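Long-range contacts in molybdenum ABC transporter, periplasmic molybdenum-binding protein (Vibrio cholerae, PDB 4RXL), which binds tungstate in this crystal and probably serves as the periplasmic receptor that hands molybdate or tungstate to an ABC importer: residues Ala82-Val87 against Tyr171-Leu176; Ala53-Ser58 against Leu199-Asp204. All blocks are in the same frame, centred on the assembly; numbering follows the deposited sequence.

Interaction 1 (Ala82-Val87 against Tyr171-Leu176); sequences AANSLV and YKTDAL. With WO4 (tungstate(VI)ion), chain B.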
loop_
_atom_site.group_PDB
_atom_site.type_symbol
_atom_site.label_atom_id
_atom_site.label_comp_id
_atom_site.label_asym_id
_atom_site.label_seq_id
_atom_site.Cartn_x
_atom_site.Cartn_y
_atom_site.Cartn_z
ATOM N N ALA A 82 -7.775 2.971 -7.550
ATOM C CA ALA A 82 -6.834 4.053 -7.307
ATOM C C ALA A 82 -5.433 3.630 -7.734
ATOM O O ALA A 82 -5.166 2.447 -7.944
ATOM C CB ALA A 82 -6.834 4.370 -5.818
ATOM N N ALA A 83 -4.534 4.606 -7.807
ATOM C CA ALA A 83 -3.126 4.345 -8.057
ATOM C C ALA A 83 -2.270 5.075 -7.042
ATOM O O ALA A 83 -2.758 5.884 -6.250
ATOM C CB ALA A 83 -2.754 4.768 -9.468
ATOM N N ASN A 84 -0.981 4.754 -7.037
ATOM C CA ASN A 84 -0.064 5.372 -6.082
ATOM C C ASN A 84 1.292 5.505 -6.738
ATOM O O ASN A 84 1.480 5.089 -7.879
ATOM C CB ASN A 84 0.000 4.547 -4.784
ATOM C CG ASN A 84 0.103 5.395 -3.521
ATOM O OD1 ASN A 84 0.671 6.502 -3.523
ATOM N ND2 ASN A 84 -0.376 4.844 -2.416
ATOM N N SER A 85 2.230 6.123 -6.010
ATOM C CA SER A 85 3.621 6.121 -6.393
ATOM C C SER A 85 4.433 5.703 -5.188
ATOM O O SER A 85 3.940 5.632 -4.053
ATOM C CB SER A 85 4.046 7.465 -6.944
ATOM O OG SER A 85 4.001 8.447 -5.946
ATOM N N LEU A 86 5.704 5.415 -5.434
ATOM C CA LEU A 86 6.624 4.883 -4.429
ATOM C C LEU A 86 7.720 5.918 -4.121
ATOM O O LEU A 86 8.260 6.562 -5.037
ATOM C CB LEU A 86 7.267 3.611 -4.972
ATOM C CG LEU A 86 7.831 2.587 -3.987
ATOM C CD1 LEU A 86 6.702 1.848 -3.310
ATOM C CD2 LEU A 86 8.725 1.614 -4.725
ATOM N N VAL A 87 8.014 6.071 -2.828
ATOM C CA VAL A 87 8.976 7.049 -2.367
ATOM C C VAL A 87 9.974 6.488 -1.367
ATOM O O VAL A 87 9.757 5.461 -0.717
ATOM C CB VAL A 87 8.278 8.283 -1.763
ATOM C CG1 VAL A 87 7.407 8.953 -2.825
ATOM C CG2 VAL A 87 7.444 7.920 -0.548
ATOM N N TYR A 171 4.717 4.185 0.228
ATOM C CA TYR A 171 3.987 4.933 -0.777
ATOM C C TYR A 171 3.966 6.417 -0.485
ATOM O O TYR A 171 4.126 6.864 0.655
ATOM C CB TYR A 171 2.567 4.419 -0.924
ATOM C CG TYR A 171 2.464 2.940 -1.167
ATOM C CD1 TYR A 171 2.720 2.432 -2.427
ATOM C CD2 TYR A 171 2.047 2.058 -0.176
ATOM C CE1 TYR A 171 2.596 1.058 -2.683
ATOM C CE2 TYR A 171 1.897 0.704 -0.429
ATOM C CZ TYR A 171 2.158 0.222 -1.688
ATOM O OH TYR A 171 2.108 -1.103 -1.954
ATOM N N LYS A 172 3.772 7.198 -1.541
ATOM C CA LYS A 172 3.599 8.640 -1.468
ATOM C C LYS A 172 2.522 8.993 -0.453
ATOM O O LYS A 172 2.706 9.895 0.359
ATOM C CB LYS A 172 3.250 9.198 -2.853
ATOM C CG LYS A 172 2.833 10.658 -2.903
ATOM C CD LYS A 172 3.982 11.601 -2.674
ATOM C CE LYS A 172 3.565 13.028 -3.003
ATOM N NZ LYS A 172 3.087 13.173 -4.414
ATOM N N THR A 173 1.422 8.251 -0.462
ATOM C CA THR A 173 0.301 8.528 0.456
ATOM C C THR A 173 0.677 8.288 1.906
ATOM O O THR A 173 0.155 8.954 2.796
ATOM C CB THR A 173 -0.929 7.700 0.091
ATOM O OG1 THR A 173 -0.537 6.335 0.067
ATOM C CG2 THR A 173 -1.505 8.110 -1.254
ATOM N N ASP A 174 1.600 7.362 2.175
ATOM C CA ASP A 174 2.013 7.093 3.560
ATOM C C ASP A 174 2.849 8.274 4.061
ATOM O O ASP A 174 2.644 8.784 5.161
ATOM C CB ASP A 174 2.837 5.811 3.661
ATOM C CG ASP A 174 2.108 4.585 3.177
ATOM O OD1 ASP A 174 0.937 4.356 3.561
ATOM O OD2 ASP A 174 2.728 3.841 2.418
ATOM N N ALA A 175 3.788 8.736 3.247
ATOM C CA ALA A 175 4.600 9.899 3.614
ATOM C C ALA A 175 3.745 11.140 3.824
ATOM O O ALA A 175 3.942 11.886 4.803
ATOM C CB ALA A 175 5.665 10.151 2.550
ATOM N N LEU A 176 2.748 11.329 2.957
ATOM C CA LEU A 176 1.931 12.559 2.952
ATOM C C LEU A 176 1.199 12.788 4.276
ATOM O O LEU A 176 1.012 13.930 4.683
ATOM C CB LEU A 176 0.916 12.514 1.797
ATOM C CG LEU A 176 0.409 13.832 1.229
ATOM C CD1 LEU A 176 1.542 14.607 0.565
ATOM C CD2 LEU A 176 -0.712 13.548 0.240
HETATM W W WO4 B . 0.498 -2.813 1.585
HETATM O O1 WO4 B . 1.302 -2.972 3.422
HETATM O O2 WO4 B . 1.847 -2.658 0.055
HETATM O O3 WO4 B . -0.683 -4.459 1.230
HETATM O O4 WO4 B . -0.664 -1.109 1.485
#

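Interaction 2 (Ala53-Ser58 against Leu199-Asp204); sequences ADLFIS and LAQLND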
loop_
_atom_site.group_PDB
_atom_site.type_symbol
_atom_site.label_atom_id
_atom_site.label_comp_id
_atom_site.label_asym_id
_atom_site.label_seq_id
_atom_site.Cartn_x
_atom_site.Cartn_y
_atom_site.Cartn_z
ATOM N N ALA A 53 -15.299 -11.959 4.735
ATOM C CA ALA A 53 -14.840 -10.776 4.077
ATOM C C ALA A 53 -15.818 -10.558 2.959
ATOM O O ALA A 53 -16.145 -11.484 2.235
ATOM C CB ALA A 53 -13.441 -10.965 3.537
ATOM N N ASP A 54 -16.352 -9.354 2.882
ATOM C CA ASP A 54 -17.285 -8.994 1.820
ATOM C C ASP A 54 -16.571 -8.291 0.685
ATOM O O ASP A 54 -16.933 -8.451 -0.469
ATOM C CB ASP A 54 -18.406 -8.139 2.395
ATOM C CG ASP A 54 -19.243 -8.905 3.425
ATOM O OD1 ASP A 54 -20.019 -9.803 3.017
ATOM O OD2 ASP A 54 -19.126 -8.633 4.651
ATOM N N LEU A 55 -15.569 -7.511 1.029
ATOM C CA LEU A 55 -14.798 -6.702 0.075
ATOM C C LEU A 55 -13.342 -6.791 0.411
ATOM O O LEU A 55 -12.980 -6.848 1.606
ATOM C CB LEU A 55 -15.183 -5.218 0.167
ATOM C CG LEU A 55 -16.602 -4.751 -0.157
ATOM C CD1 LEU A 55 -16.676 -3.250 0.057
ATOM C CD2 LEU A 55 -16.961 -5.116 -1.576
ATOM N N PHE A 56 -12.521 -6.724 -0.626
ATOM C CA PHE A 56 -11.062 -6.726 -0.501
ATOM C C PHE A 56 -10.417 -5.666 -1.365
ATOM O O PHE A 56 -10.662 -5.597 -2.540
ATOM C CB PHE A 56 -10.526 -8.108 -0.896
ATOM C CG PHE A 56 -8.997 -8.235 -0.880
ATOM C CD1 PHE A 56 -8.211 -7.787 0.174
ATOM C CD2 PHE A 56 -8.358 -8.849 -1.931
ATOM C CE1 PHE A 56 -6.828 -7.981 0.157
ATOM C CE2 PHE A 56 -6.984 -9.003 -1.956
ATOM C CZ PHE A 56 -6.225 -8.593 -0.904
ATOM N N ILE A 57 -9.600 -4.813 -0.778
ATOM C CA ILE A 57 -8.824 -3.831 -1.533
ATOM C C ILE A 57 -7.362 -4.206 -1.390
ATOM O O ILE A 57 -6.803 -4.192 -0.298
ATOM C CB ILE A 57 -9.043 -2.393 -1.005
ATOM C CG1 ILE A 57 -10.525 -2.005 -1.170
ATOM C CG2 ILE A 57 -8.108 -1.382 -1.683
ATOM C CD1 ILE A 57 -10.883 -0.694 -0.481
ATOM N N SER A 58 -6.731 -4.529 -2.497
ATOM C CA SER A 58 -5.301 -4.875 -2.522
ATOM C C SER A 58 -4.450 -3.718 -3.002
ATOM O O SER A 58 -4.918 -2.871 -3.751
ATOM C CB SER A 58 -5.143 -6.044 -3.477
ATOM O OG SER A 58 -3.802 -6.476 -3.547
ATOM N N LEU A 199 -10.352 -3.355 -6.213
ATOM C CA LEU A 199 -11.403 -3.578 -5.253
ATOM C C LEU A 199 -12.132 -4.817 -5.725
ATOM O O LEU A 199 -12.683 -4.831 -6.845
ATOM C CB LEU A 199 -12.330 -2.376 -5.225
ATOM C CG LEU A 199 -13.709 -2.511 -4.587
ATOM C CD1 LEU A 199 -13.589 -2.737 -3.085
ATOM C CD2 LEU A 199 -14.535 -1.281 -4.906
ATOM N N ALA A 200 -12.127 -5.853 -4.891
ATOM C CA ALA A 200 -12.786 -7.119 -5.210
ATOM C C ALA A 200 -14.056 -7.292 -4.386
ATOM O O ALA A 200 -14.039 -7.122 -3.161
ATOM C CB ALA A 200 -11.824 -8.263 -4.956
ATOM N N GLN A 201 -15.149 -7.660 -5.034
ATOM C CA GLN A 201 -16.391 -7.884 -4.355
ATOM C C GLN A 201 -16.519 -9.406 -4.196
ATOM O O GLN A 201 -16.607 -10.121 -5.201
ATOM C CB GLN A 201 -17.536 -7.306 -5.202
ATOM C CG GLN A 201 -18.871 -7.238 -4.498
ATOM C CD GLN A 201 -19.993 -6.765 -5.422
ATOM O OE1 GLN A 201 -19.794 -5.851 -6.222
ATOM N NE2 GLN A 201 -21.165 -7.397 -5.322
ATOM N N LEU A 202 -16.545 -9.912 -2.969
ATOM C CA LEU A 202 -16.447 -11.346 -2.717
ATOM C C LEU A 202 -17.798 -12.080 -2.674
ATOM O O LEU A 202 -17.854 -13.306 -2.553
ATOM C CB LEU A 202 -15.650 -11.576 -1.426
ATOM C CG LEU A 202 -14.164 -11.244 -1.572
ATOM C CD1 LEU A 202 -13.670 -10.410 -0.418
ATOM C CD2 LEU A 202 -13.360 -12.532 -1.686
ATOM N N ASN A 203 -18.897 -11.348 -2.792
ATOM C CA ASN A 203 -20.212 -11.950 -2.843
ATOM C C ASN A 203 -21.190 -10.979 -3.502
ATOM O O ASN A 203 -20.791 -9.851 -3.846
ATOM C CB ASN A 203 -20.687 -12.387 -1.446
ATOM C CG ASN A 203 -20.724 -11.245 -0.447
ATOM O OD1 ASN A 203 -21.370 -10.220 -0.672
ATOM N ND2 ASN A 203 -20.037 -11.423 0.673
ATOM N N ASP A 204 -22.436 -11.416 -3.664
ATOM C CA ASP A 204 -23.438 -10.684 -4.408
ATOM C C ASP A 204 -24.435 -9.953 -3.498
ATOM O O ASP A 204 -25.523 -9.567 -3.943
ATOM C CB ASP A 204 -24.185 -11.650 -5.350
ATOM C CG ASP A 204 -25.023 -12.694 -4.598
ATOM O OD1 ASP A 204 -24.918 -12.782 -3.351
ATOM O OD2 ASP A 204 -25.793 -13.430 -5.258
#

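Interaction 1 (Ala82-Val87 against Tyr171-Leu176)
N84 reaches across to the start of helix 172-177, and its amide lies nearly parallel to the ring of Y171, the two planes 17° apart. ND2 approaches the ring obliquely near its root, 3.3 Å from Y171 CB. The same ND2 donates an almost straight bond of 2.9 Å to T173 OG1, which sits in the plane of the amide; a second bond, to Y197 OH, also uses this nitrogen. On the other branch of the amide, N84 OD1 accepts the backbone N of S85. Bonds at both the nitrogen and the oxygen limit the rotation of the flat group, the one at OD1 being distinctly bent.

The backbones meet where S85 O accepts K172 N at 3.0 Å, and Y171 CA adds a CA-H...O contact to the same oxygen. S85 OG is tucked between its own backbone N and carbonyl carbon (chi1 66°), which sets it 3.3 Å from K172 CB. V87 lays CG2 against the Y171 carbonyl and, 4.2 Å away, the CB of A175.

Y171, the N-cap of the helix, gives its backbone N to D174 OD2, and L86 CD1 meets Y171 CD1 obliquely. At the far end of the ring Y171 OH donates to tungstate O2, an oxygen lying near the ring plane, at 2.6 Å. The hydroxyls of S13 and S40 and the backbone N of A126 and V153 also bond the anion. These donors are consistent with a site that holds its anion by neutral hydrogen-bond donors; N84 and the S85 carbonyl, bordering the ring, probably help position the phenol.

Interaction 2 (Ala53-Ser58 against Leu199-Asp204)
F56 and A200 form the hydrogen-bonded pair at the middle of a short antiparallel ladder, whose strand segments 55-57 and 199-201 run at 164° to each other. F56 N donates to A200 O at 3.0 Å, and A200 N returns a bond of 2.8 Å to F56 O. The flanking pairs, L55 with Q201 and I57 with L199, are non-hydrogen-bonded; there L55 CA and L199 CA make CA-H...O contacts to the same two carbonyls. Beyond the strand ends the pairing continues through L202 N to D54 O.

A polar side-chain bond closes this end. N203 ND2 donates to D54 OD1 at 2.8 Å, on the anti side of the carboxylate, with the acceptor in the amide plane but the two flat groups turned 74° apart. D54 OD1 also forms a salt bridge with K205, so one oxygen draws two donors, while OD2 accepts the backbone N of H7. Q201, its chain extended beyond CG, gives NE2 to N203 O within the same segment.

Apolar contacts divide between the two faces. On one, L199 CD1 meets I57 CG1 at 3.7 Å and also approaches L55 CB, while L55 CD2 lies against the Q201 backbone. On the other, L202 CD1 rests 3.9 Å from F56 CB and also touches A53 CB; the F56 ring, CG anti to the backbone N (chi1 177°), swings away from A200.

L55 and Q201 pack on V212 and L199 on L215, both of helix 206-215, whereas A53 and L202 touch I47 and F56 touches L43, all of helix 40-49; F56 also lies close to S40 of the tungstate pocket. Strand 195-201 thus adds an antiparallel partner to parallel strands 33-38, 6-11 and 55-57, as in the periplasmic binding protein fold.

How the interactions relate
The two contacts illustrate how a periplasmic binding protein is stitched together from distant parts of one chain. Their centres lie 22 Å apart and their nearest atoms about 7 Å, without touching, yet both reach the same mixed sheet, in which strands 78-91 and 195-201 are neighbours. Along the sequence the order is 53-58, 82-87, 171-176, 199-204, so interaction 2 brackets interaction 1. Interaction 1 is centred about 8 Å from the centre of the chain, beside the tungstate, and interaction 2 about 17 Å from it. Strand 195-201, whose Y197 touches N84 and Y171, links the surroundings of the anion-binding tyrosine to the part of the sheet that carries strand 55-57.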